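Local coordinates for hypothetical protein PH0435 (Pyrococcus horikoshii, PDB 2YV4), which is of unknown function in detail but, as a Sua5 family member, probably helps make threonylcarbamoyl-AMP for tRNA modification, this fragment being its C-terminal domain, at residues G31-V36 against A44-F49; G35-E40 against K63-M68; E14-K19 against E79-R84; N3-V8 against V73-A78. All coordinates share one frame; numbering follows the deposited sequence.

Contact 1: residues G31-V36 against A44-F49; sequences GKKVGV and ADEFFF
Phe47 meets Val36 chiefly through ring carbon CD2, 3.4 Å from Val36 O; that oxygen approaches the ring obliquely, while one ring face receives the backbone N of Phe49, offset toward the rim. The Asp45 carboxylate uses the anti lone pair of OD2 to accept Val34 N at 2.9 Å (N-H...O 161°). Its CG is anti to the carbonyl carbon (chi1 -64°), which turns the group onto the backbone of Val34 in the neighbouring segment, where a water joins OD2 to Lys32 O. With an alanine here, Val34 N would probably lose its acceptor and the water one of its two grips. Val34 O is held twice, by Asp45 N at 2.8 Å and Glu46 N at 3.2 Å. A regular parallel ladder follows, with Val36 N to Glu46 O at 2.9 Å and Phe48 N to Val36 O at 3.1 Å. Val36 CG2 packs on Ala44 CB at 3.6 Å. Lys33 NZ makes a long salt bridge to Glu46 OE2 (3.7 Å), its stronger partner being Ala71 O. Strand 46-49 thus ends the sheet beside 34-38; helix 13-29 packs against Val34, and helix 54-70 against Glu46 and Phe48.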
# COMPACT_ATOMS: atom_id res chain seq x y z
N GLY A 31 -9.09 2.10 15.11
CA GLY A 31 -10.41 1.89 14.55
C GLY A 31 -10.54 2.05 13.04
O GLY A 31 -11.64 1.97 12.50
N LYS A 32 -9.43 2.27 12.36
CA LYS A 32 -9.45 2.43 10.91
C LYS A 32 -9.42 1.07 10.22
O LYS A 32 -8.65 0.19 10.60
CB LYS A 32 -8.23 3.23 10.44
CG LYS A 32 -8.15 4.64 11.00
CD LYS A 32 -9.23 5.52 10.41
CE LYS A 32 -9.11 6.93 10.97
NZ LYS A 32 -7.74 7.46 10.74
N LYS A 33 -10.28 0.89 9.22
CA LYS A 33 -10.29 -0.34 8.46
C LYS A 33 -9.12 -0.10 7.51
O LYS A 33 -9.10 0.89 6.78
CB LYS A 33 -11.60 -0.50 7.68
CG LYS A 33 -11.73 -1.82 6.94
CD LYS A 33 -13.08 -1.95 6.26
CE LYS A 33 -13.22 -3.29 5.55
NZ LYS A 33 -14.58 -3.50 4.98
N VAL A 34 -8.14 -1.00 7.53
CA VAL A 34 -6.94 -0.82 6.71
C VAL A 34 -6.71 -1.88 5.63
O VAL A 34 -6.92 -3.08 5.83
CB VAL A 34 -5.69 -0.73 7.62
CG1 VAL A 34 -5.64 -1.92 8.54
CG2 VAL A 34 -4.42 -0.66 6.78
N GLY A 35 -6.27 -1.40 4.47
CA GLY A 35 -6.00 -2.29 3.36
C GLY A 35 -4.55 -2.15 2.92
O GLY A 35 -3.95 -1.09 3.05
N VAL A 36 -3.98 -3.24 2.44
CA VAL A 36 -2.61 -3.22 1.98
C VAL A 36 -2.55 -3.66 0.53
O VAL A 36 -3.17 -4.65 0.14
CB VAL A 36 -1.71 -4.16 2.80
CG1 VAL A 36 -0.39 -4.41 2.06
CG2 VAL A 36 -1.44 -3.54 4.17
N ALA A 44 -3.66 -7.01 7.35
CA ALA A 44 -4.55 -5.87 7.21
C ALA A 44 -5.96 -6.44 7.10
O ALA A 44 -6.14 -7.66 7.07
CB ALA A 44 -4.20 -5.08 5.96
N ASP A 45 -6.97 -5.57 7.04
CA ASP A 45 -8.36 -6.01 6.91
C ASP A 45 -8.65 -6.41 5.46
O ASP A 45 -9.56 -7.20 5.20
CB ASP A 45 -9.33 -4.89 7.30
CG ASP A 45 -9.20 -4.49 8.75
OD1 ASP A 45 -9.35 -5.38 9.62
OD2 ASP A 45 -8.95 -3.30 9.01
N GLU A 46 -7.87 -5.86 4.54
CA GLU A 46 -8.06 -6.13 3.11
C GLU A 46 -6.71 -6.22 2.42
O GLU A 46 -5.77 -5.53 2.79
CB GLU A 46 -8.87 -5.01 2.46
CG GLU A 46 -10.26 -4.77 3.07
CD GLU A 46 -11.27 -5.80 2.60
OE1 GLU A 46 -10.99 -6.52 1.63
OE2 GLU A 46 -12.36 -5.87 3.21
N PHE A 47 -6.62 -7.07 1.41
CA PHE A 47 -5.36 -7.21 0.69
C PHE A 47 -5.57 -7.36 -0.82
O PHE A 47 -6.53 -7.98 -1.27
CB PHE A 47 -4.57 -8.41 1.22
CG PHE A 47 -3.34 -8.74 0.40
CD1 PHE A 47 -3.34 -9.82 -0.47
CD2 PHE A 47 -2.22 -7.92 0.45
CE1 PHE A 47 -2.23 -10.09 -1.28
CE2 PHE A 47 -1.11 -8.17 -0.35
CZ PHE A 47 -1.12 -9.26 -1.22
N PHE A 48 -4.66 -6.78 -1.58
CA PHE A 48 -4.70 -6.87 -3.04
C PHE A 48 -3.23 -6.88 -3.47
O PHE A 48 -2.45 -6.03 -3.04
CB PHE A 48 -5.42 -5.67 -3.65
CG PHE A 48 -5.86 -5.88 -5.09
CD1 PHE A 48 -7.20 -6.12 -5.39
CD2 PHE A 48 -4.94 -5.83 -6.13
CE1 PHE A 48 -7.62 -6.30 -6.71
CE2 PHE A 48 -5.34 -6.01 -7.45
CZ PHE A 48 -6.69 -6.24 -7.75
N PHE A 49 -2.86 -7.85 -4.30
CA PHE A 49 -1.49 -7.97 -4.77
C PHE A 49 -1.03 -6.80 -5.64
O PHE A 49 -1.69 -6.44 -6.62
CB PHE A 49 -1.33 -9.29 -5.53
CG PHE A 49 0.07 -9.54 -6.02
CD1 PHE A 49 1.14 -9.45 -5.14
CD2 PHE A 49 0.31 -9.89 -7.34
CE1 PHE A 49 2.44 -9.70 -5.59
CE2 PHE A 49 1.60 -10.14 -7.79
CZ PHE A 49 2.67 -10.04 -6.92
O HOH W 1 -9.70 -2.13 11.54

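Contact 2: residues G35-E40 against K63-M68; sequences GVIGSE and KALRYM
Ile37 drives its CD1 methyl against the helix, 3.5 Å from Ala64 CB and 3.8 Å from Leu65 CD2, and this is the tight part of the contact. With CG1 anti to the carbonyl carbon (chi1 -60°) and the chain extended to CD1, the side chain projects from the strand between the two helix residues, crossing Leu65 at about a right angle; its other branch, CG2, also touches Ala64 CB, at 3.8 Å. A glycine here would probably open a gap beneath Ala64 and Leu65 and leave both without their partner from the strand.

Met68, present as selenomethionine, fills the other end. Its chain bends at chi2 (-58°) and runs past Ile37 in the opposite direction, bringing SE to 3.8 Å from Gly35 CA and CE to 3.5 Å from Val36 O. A CB on Gly35 would collide with the selenium, so the close approach depends on the missing side chain. All six touching residues are buried, and the interaction is wholly apolar or van der Waals.

On the solvent side, Lys63, Arg66 and Tyr67 are exposed and do not touch the strand; Tyr67 OH instead bonds Glu46 OE1. The segment axes come within 9.5 Å and run antiparallel at 168°. Helix 54-70 links edge strand 46-49 to strand 75-81, and passes over strand 34-38, which lies between them in the sheet: a beta-alpha-beta crossover of a parallel alpha/beta fold.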
# COMPACT_ATOMS: atom_id res chain seq x y z
N GLY A 35 -6.27 -1.40 4.47
CA GLY A 35 -6.00 -2.29 3.36
C GLY A 35 -4.55 -2.15 2.92
O GLY A 35 -3.95 -1.09 3.05
N VAL A 36 -3.98 -3.24 2.44
CA VAL A 36 -2.61 -3.22 1.98
C VAL A 36 -2.55 -3.66 0.53
O VAL A 36 -3.17 -4.65 0.14
CB VAL A 36 -1.71 -4.16 2.80
CG1 VAL A 36 -0.39 -4.41 2.06
CG2 VAL A 36 -1.44 -3.54 4.17
N ILE A 37 -1.83 -2.89 -0.28
CA ILE A 37 -1.61 -3.25 -1.67
C ILE A 37 -0.11 -3.51 -1.65
O ILE A 37 0.69 -2.57 -1.58
CB ILE A 37 -1.92 -2.09 -2.63
CG1 ILE A 37 -3.38 -1.65 -2.49
CG2 ILE A 37 -1.65 -2.53 -4.07
CD1 ILE A 37 -3.75 -0.49 -3.40
N GLY A 38 0.27 -4.78 -1.66
CA GLY A 38 1.68 -5.12 -1.61
C GLY A 38 1.98 -6.57 -1.95
O GLY A 38 1.25 -7.18 -2.73
N SER A 39 3.03 -7.11 -1.35
CA SER A 39 3.44 -8.49 -1.59
C SER A 39 2.75 -9.47 -0.63
O SER A 39 2.73 -10.68 -0.88
CB SER A 39 4.96 -8.62 -1.47
OG SER A 39 5.40 -8.20 -0.19
N GLU A 40 2.21 -8.95 0.46
CA GLU A 40 1.49 -9.75 1.46
C GLU A 40 0.58 -8.84 2.29
O GLU A 40 0.72 -7.62 2.25
CB GLU A 40 2.46 -10.52 2.36
CG GLU A 40 3.46 -9.67 3.10
CD GLU A 40 4.39 -10.52 3.96
OE1 GLU A 40 3.89 -11.19 4.88
OE2 GLU A 40 5.61 -10.51 3.71
N LYS A 63 -6.59 -0.68 -10.20
CA LYS A 63 -7.57 -1.73 -10.03
C LYS A 63 -7.61 -2.07 -8.54
O LYS A 63 -8.67 -2.32 -7.97
CB LYS A 63 -7.17 -2.97 -10.85
CG LYS A 63 -8.08 -4.17 -10.65
CD LYS A 63 -7.77 -5.27 -11.65
CE LYS A 63 -8.67 -6.48 -11.42
NZ LYS A 63 -10.11 -6.10 -11.45
N ALA A 64 -6.44 -2.07 -7.92
CA ALA A 64 -6.32 -2.37 -6.49
C ALA A 64 -7.03 -1.31 -5.65
O ALA A 64 -7.77 -1.62 -4.72
CB ALA A 64 -4.86 -2.46 -6.09
N LEU A 65 -6.78 -0.05 -5.99
CA LEU A 65 -7.41 1.05 -5.26
C LEU A 65 -8.93 1.03 -5.39
O LEU A 65 -9.65 1.37 -4.46
CB LEU A 65 -6.84 2.39 -5.76
CG LEU A 65 -5.37 2.64 -5.40
CD1 LEU A 65 -4.81 3.79 -6.22
CD2 LEU A 65 -5.26 2.92 -3.91
N ARG A 66 -9.44 0.63 -6.56
CA ARG A 66 -10.89 0.58 -6.74
C ARG A 66 -11.44 -0.51 -5.82
O ARG A 66 -12.51 -0.37 -5.25
CB ARG A 66 -11.25 0.29 -8.19
CG ARG A 66 -10.83 1.39 -9.15
CD ARG A 66 -11.43 1.20 -10.54
NE ARG A 66 -10.74 2.01 -11.53
CZ ARG A 66 -9.64 1.64 -12.17
NH1 ARG A 66 -9.10 0.45 -11.93
NH2 ARG A 66 -9.06 2.45 -13.05
N TYR A 67 -10.69 -1.60 -5.70
CA TYR A 67 -11.08 -2.71 -4.84
C TYR A 67 -11.19 -2.20 -3.40
O TYR A 67 -12.15 -2.49 -2.69
CB TYR A 67 -10.05 -3.83 -4.89
CG TYR A 67 -10.35 -4.97 -3.95
CD1 TYR A 67 -11.26 -5.97 -4.30
CD2 TYR A 67 -9.77 -5.01 -2.68
CE1 TYR A 67 -11.60 -6.97 -3.40
CE2 TYR A 67 -10.11 -6.01 -1.77
CZ TYR A 67 -11.03 -6.98 -2.14
OH TYR A 67 -11.40 -7.95 -1.23
N MSE A 68 -10.18 -1.43 -2.98
CA MSE A 68 -10.15 -0.89 -1.63
C MSE A 68 -11.33 0.03 -1.33
O MSE A 68 -11.94 -0.06 -0.26
CB MSE A 68 -8.84 -0.13 -1.40
CG MSE A 68 -7.62 -1.03 -1.37
SE MSE A 68 -7.74 -2.41 -0.01
CE MSE A 68 -6.46 -3.68 -0.74

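Contact 3: residues E14-K19 against E79-R84; sequences EKVKGK and EGVEER
Val16 supplies the apolar interaction, reaching strand 79-81 with both methyls and its CB. CG1, anti to the backbone N (chi1 168°), rests 3.7 Å from Glu79 CG, so it is the aliphatic part of the glutamate that packs here. Val16 CB stands 4.1 Å from Val81 CG1, the two valine side chains crossing at about a right angle.

The helix and strand axes pass 8.5 Å apart and run nearly antiparallel (159°). Helix 13-29 carries the chain from strand 5-11 to strand 34-38, and strand 75-81 lies between those two in the sheet, so the helix spans the strand that this beta-alpha-beta crossover skips.

The charged interaction is weaker across the contact itself. Lys17 NZ is 4.5 Å from Glu79 OE2, beyond salt-bridge distance, although the opposite charges probably still attract. Each end has closer partners: Lys17 NZ forms a salt bridge with Glu40, while Glu79 OE1 bonds Tyr42 OH and its OE2 bonds Ser39 OG. The extended Glu79 chain, with CG anti to its own N (chi1 -169°), carries the buried residue's carboxylate out to these hydroxyls.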
# COMPACT_ATOMS: atom_id res chain seq x y z
N GLU A 14 13.17 -5.45 3.51
CA GLU A 14 13.21 -5.92 4.90
C GLU A 14 12.57 -4.92 5.86
O GLU A 14 11.74 -5.31 6.70
CB GLU A 14 14.65 -6.20 5.33
CG GLU A 14 14.78 -6.64 6.79
CD GLU A 14 16.22 -6.97 7.19
OE1 GLU A 14 17.10 -6.09 7.06
OE2 GLU A 14 16.46 -8.11 7.65
N LYS A 15 12.95 -3.65 5.74
CA LYS A 15 12.42 -2.60 6.60
C LYS A 15 10.96 -2.27 6.29
O LYS A 15 10.18 -1.98 7.19
CB LYS A 15 13.24 -1.32 6.46
CG LYS A 15 14.58 -1.33 7.19
CD LYS A 15 15.10 0.10 7.36
CE LYS A 15 16.39 0.14 8.15
NZ LYS A 15 17.50 -0.55 7.44
N VAL A 16 10.60 -2.30 5.01
CA VAL A 16 9.24 -1.99 4.63
C VAL A 16 8.27 -2.98 5.27
O VAL A 16 7.25 -2.59 5.83
CB VAL A 16 9.08 -2.01 3.10
CG1 VAL A 16 7.60 -1.96 2.73
CG2 VAL A 16 9.80 -0.81 2.49
N LYS A 17 8.59 -4.27 5.19
CA LYS A 17 7.72 -5.28 5.78
C LYS A 17 7.47 -5.03 7.26
O LYS A 17 6.34 -5.16 7.74
CB LYS A 17 8.30 -6.68 5.56
CG LYS A 17 8.22 -7.14 4.10
CD LYS A 17 8.64 -8.59 3.94
CE LYS A 17 8.49 -9.06 2.49
NZ LYS A 17 7.07 -9.03 2.02
N GLY A 18 8.52 -4.65 7.99
CA GLY A 18 8.37 -4.38 9.40
C GLY A 18 7.56 -3.12 9.67
O GLY A 18 6.73 -3.07 10.58
N LYS A 19 7.78 -2.09 8.86
CA LYS A 19 7.06 -0.83 9.02
C LYS A 19 5.57 -1.01 8.72
O LYS A 19 4.72 -0.54 9.48
CB LYS A 19 7.67 0.24 8.10
CG LYS A 19 6.95 1.59 8.13
CD LYS A 19 6.93 2.23 9.51
CE LYS A 19 8.32 2.58 10.01
NZ LYS A 19 8.27 3.31 11.31
N GLU A 79 2.73 -0.73 -0.58
CA GLU A 79 4.10 -1.17 -0.35
C GLU A 79 5.01 -0.62 -1.45
O GLU A 79 4.78 -0.89 -2.63
CB GLU A 79 4.12 -2.70 -0.36
CG GLU A 79 5.39 -3.36 0.10
CD GLU A 79 5.27 -4.87 0.05
OE1 GLU A 79 4.30 -5.40 0.63
OE2 GLU A 79 6.15 -5.52 -0.57
N GLY A 80 6.02 0.15 -1.08
CA GLY A 80 6.93 0.72 -2.07
C GLY A 80 8.39 0.37 -1.80
O GLY A 80 9.16 1.23 -1.36
N VAL A 81 8.77 -0.88 -2.07
CA VAL A 81 10.14 -1.31 -1.83
C VAL A 81 11.12 -0.77 -2.86
O VAL A 81 10.75 -0.50 -4.01
CB VAL A 81 10.25 -2.86 -1.78
CG1 VAL A 81 9.26 -3.42 -0.75
CG2 VAL A 81 10.00 -3.46 -3.16
N GLU A 82 12.38 -0.59 -2.44
CA GLU A 82 13.41 -0.07 -3.32
C GLU A 82 13.78 -1.09 -4.39
O GLU A 82 13.97 -0.75 -5.55
CB GLU A 82 14.66 0.30 -2.52
CG GLU A 82 14.41 1.29 -1.40
CD GLU A 82 15.66 1.65 -0.64
OE1 GLU A 82 16.39 0.73 -0.22
OE2 GLU A 82 15.92 2.86 -0.45
N GLU A 83 13.88 -2.35 -3.97
CA GLU A 83 14.23 -3.43 -4.89
C GLU A 83 13.36 -3.48 -6.13
O GLU A 83 12.13 -3.38 -6.05
CB GLU A 83 14.17 -4.78 -4.16
CG GLU A 83 15.29 -5.01 -3.16
CD GLU A 83 14.98 -4.49 -1.76
OE1 GLU A 83 14.04 -3.68 -1.61
OE2 GLU A 83 15.68 -4.90 -0.81
N ARG A 84 14.00 -3.63 -7.29
CA ARG A 84 13.31 -3.70 -8.57
C ARG A 84 12.48 -2.47 -8.93
O ARG A 84 11.60 -2.55 -9.79
CB ARG A 84 12.45 -4.95 -8.64
CG ARG A 84 13.25 -6.24 -8.66
CD ARG A 84 12.36 -7.45 -8.81
NE ARG A 84 13.13 -8.69 -8.76
CZ ARG A 84 12.58 -9.90 -8.76
NH1 ARG A 84 11.26 -10.04 -8.82
NH2 ARG A 84 13.36 -10.98 -8.71

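Contact 4: residues N3-V8 against V73-A78; sequences NAEVIV and VDVVIA
Glu5 binds segment 73-78 through both its backbone groups: its N donates to Asp74 O at 3.1 Å, and its O accepts Val76 N at 2.8 Å with a nearly straight N-H...O angle of 174°. Two residues on, Ile7 repeats the pattern, its N bonded to Val76 O at 2.8 Å and its O to Ala78 N at 2.7 Å. Glu5 O, Val76 O and Ile7 O each take a CA-H...O contact besides their N-H bond, and Val8 CA makes one to Ala78 O at 3.4 Å. The alternate groups face outward: Val6 bonds Lys101, and Val8 bonds Lys101 and Val103, of strand 101-104, and Val75 bonds Gly35 on the opposite flank. Asp74 OD2 accepts Lys33 N, and the Asp69 carboxylate accepts Asn3 N and Ala4 N.

Side chains close both faces. On one, Ile7 CD1 meets Val75 CG1 at 3.6 Å, placed there by the Ile7 CG1 branch, which lies anti to the Ile7 carbonyl carbon (chi1 -59°); on the other, Ala4 CB meets Val76 CG2 at 3.7 Å. Helix 13-29 packs on Val75 and Ile77, helix 54-70 on Val76, so this in-register parallel pair belongs to the central sheet of a three-layer alpha/beta fold, largely buried between the helices.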
# COMPACT_ATOMS: atom_id res chain seq x y z
N ASN A 3 -11.08 7.07 -2.45
CA ASN A 3 -11.74 7.70 -1.31
C ASN A 3 -10.90 7.54 -0.05
O ASN A 3 -10.92 8.40 0.83
CB ASN A 3 -13.12 7.07 -1.06
CG ASN A 3 -14.04 7.17 -2.27
OD1 ASN A 3 -14.20 8.24 -2.86
ND2 ASN A 3 -14.66 6.05 -2.63
N ALA A 4 -10.16 6.44 0.05
CA ALA A 4 -9.33 6.18 1.22
C ALA A 4 -8.04 6.99 1.21
O ALA A 4 -7.55 7.40 0.16
CB ALA A 4 -9.00 4.70 1.31
N GLU A 5 -7.49 7.23 2.40
CA GLU A 5 -6.23 7.95 2.51
C GLU A 5 -5.19 6.97 1.98
O GLU A 5 -5.26 5.78 2.26
CB GLU A 5 -5.92 8.27 3.97
CG GLU A 5 -4.67 9.12 4.17
CD GLU A 5 -4.14 9.08 5.59
OE1 GLU A 5 -4.96 8.99 6.53
OE2 GLU A 5 -2.91 9.16 5.77
N VAL A 6 -4.22 7.46 1.22
CA VAL A 6 -3.19 6.59 0.69
C VAL A 6 -1.85 6.87 1.36
O VAL A 6 -1.42 8.02 1.48
CB VAL A 6 -3.08 6.75 -0.84
CG1 VAL A 6 -1.93 5.92 -1.39
CG2 VAL A 6 -4.40 6.31 -1.48
N ILE A 7 -1.20 5.81 1.82
CA ILE A 7 0.10 5.91 2.47
C ILE A 7 1.07 4.97 1.79
O ILE A 7 0.84 3.76 1.75
CB ILE A 7 0.04 5.51 3.96
CG1 ILE A 7 -0.94 6.40 4.72
CG2 ILE A 7 1.45 5.60 4.56
CD1 ILE A 7 -1.07 6.04 6.18
N VAL A 8 2.15 5.52 1.25
CA VAL A 8 3.17 4.71 0.59
C VAL A 8 4.33 4.51 1.56
O VAL A 8 4.90 5.48 2.05
CB VAL A 8 3.70 5.41 -0.68
CG1 VAL A 8 4.76 4.54 -1.35
CG2 VAL A 8 2.55 5.69 -1.63
N VAL A 73 -12.50 0.70 2.80
CA VAL A 73 -11.32 0.88 3.64
C VAL A 73 -11.06 2.37 3.92
O VAL A 73 -11.21 3.21 3.03
CB VAL A 73 -10.07 0.25 2.98
CG1 VAL A 73 -8.82 0.70 3.71
CG2 VAL A 73 -10.17 -1.26 3.03
N ASP A 74 -10.65 2.68 5.15
CA ASP A 74 -10.35 4.05 5.56
C ASP A 74 -8.96 4.50 5.11
O ASP A 74 -8.77 5.64 4.68
CB ASP A 74 -10.44 4.17 7.09
CG ASP A 74 -11.81 3.84 7.62
OD1 ASP A 74 -12.79 4.47 7.16
OD2 ASP A 74 -11.92 2.95 8.49
N VAL A 75 -7.99 3.59 5.21
CA VAL A 75 -6.62 3.89 4.82
C VAL A 75 -6.03 2.74 4.01
O VAL A 75 -6.20 1.57 4.35
CB VAL A 75 -5.73 4.14 6.05
CG1 VAL A 75 -4.30 4.44 5.62
CG2 VAL A 75 -6.30 5.29 6.86
N VAL A 76 -5.33 3.08 2.93
CA VAL A 76 -4.69 2.10 2.07
C VAL A 76 -3.19 2.30 2.14
O VAL A 76 -2.69 3.40 1.92
CB VAL A 76 -5.13 2.27 0.59
CG1 VAL A 76 -4.31 1.34 -0.32
CG2 VAL A 76 -6.61 1.96 0.44
N ILE A 77 -2.47 1.24 2.48
CA ILE A 77 -1.01 1.31 2.55
C ILE A 77 -0.48 0.63 1.30
O ILE A 77 -0.81 -0.53 1.02
CB ILE A 77 -0.46 0.57 3.78
CG1 ILE A 77 -0.99 1.23 5.06
CG2 ILE A 77 1.07 0.58 3.75
CD1 ILE A 77 -0.64 0.46 6.34
N ALA A 78 0.30 1.37 0.51
CA ALA A 78 0.88 0.81 -0.70
C ALA A 78 2.34 0.53 -0.42
O ALA A 78 3.09 1.42 -0.05
CB ALA A 78 0.74 1.80 -1.86

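How the contacts relate
From the N terminus, segment 3-8 opens contact 4, which closes only when the chain returns at 73-78. Helix segment 14-19 opens contact 3 before that and meets 79-84 just after it, so contacts 3 and 4 cross. Contacts 1 and 2 both start from strand 34-38, sharing Gly35 and Val36, and both nest inside the loops of contacts 3 and 4. Contact 1 closes a short loop to the edge strand 46-49; contact 2 closes a longer one to helix 54-70. Together the four contacts join strands 46-49, 34-38, 75-81 and 5-11, with helix 13-29 on one face and helix 54-70 on the other. Contacts 2 and 3, centres about 15 Å apart, touch across the chain's centre.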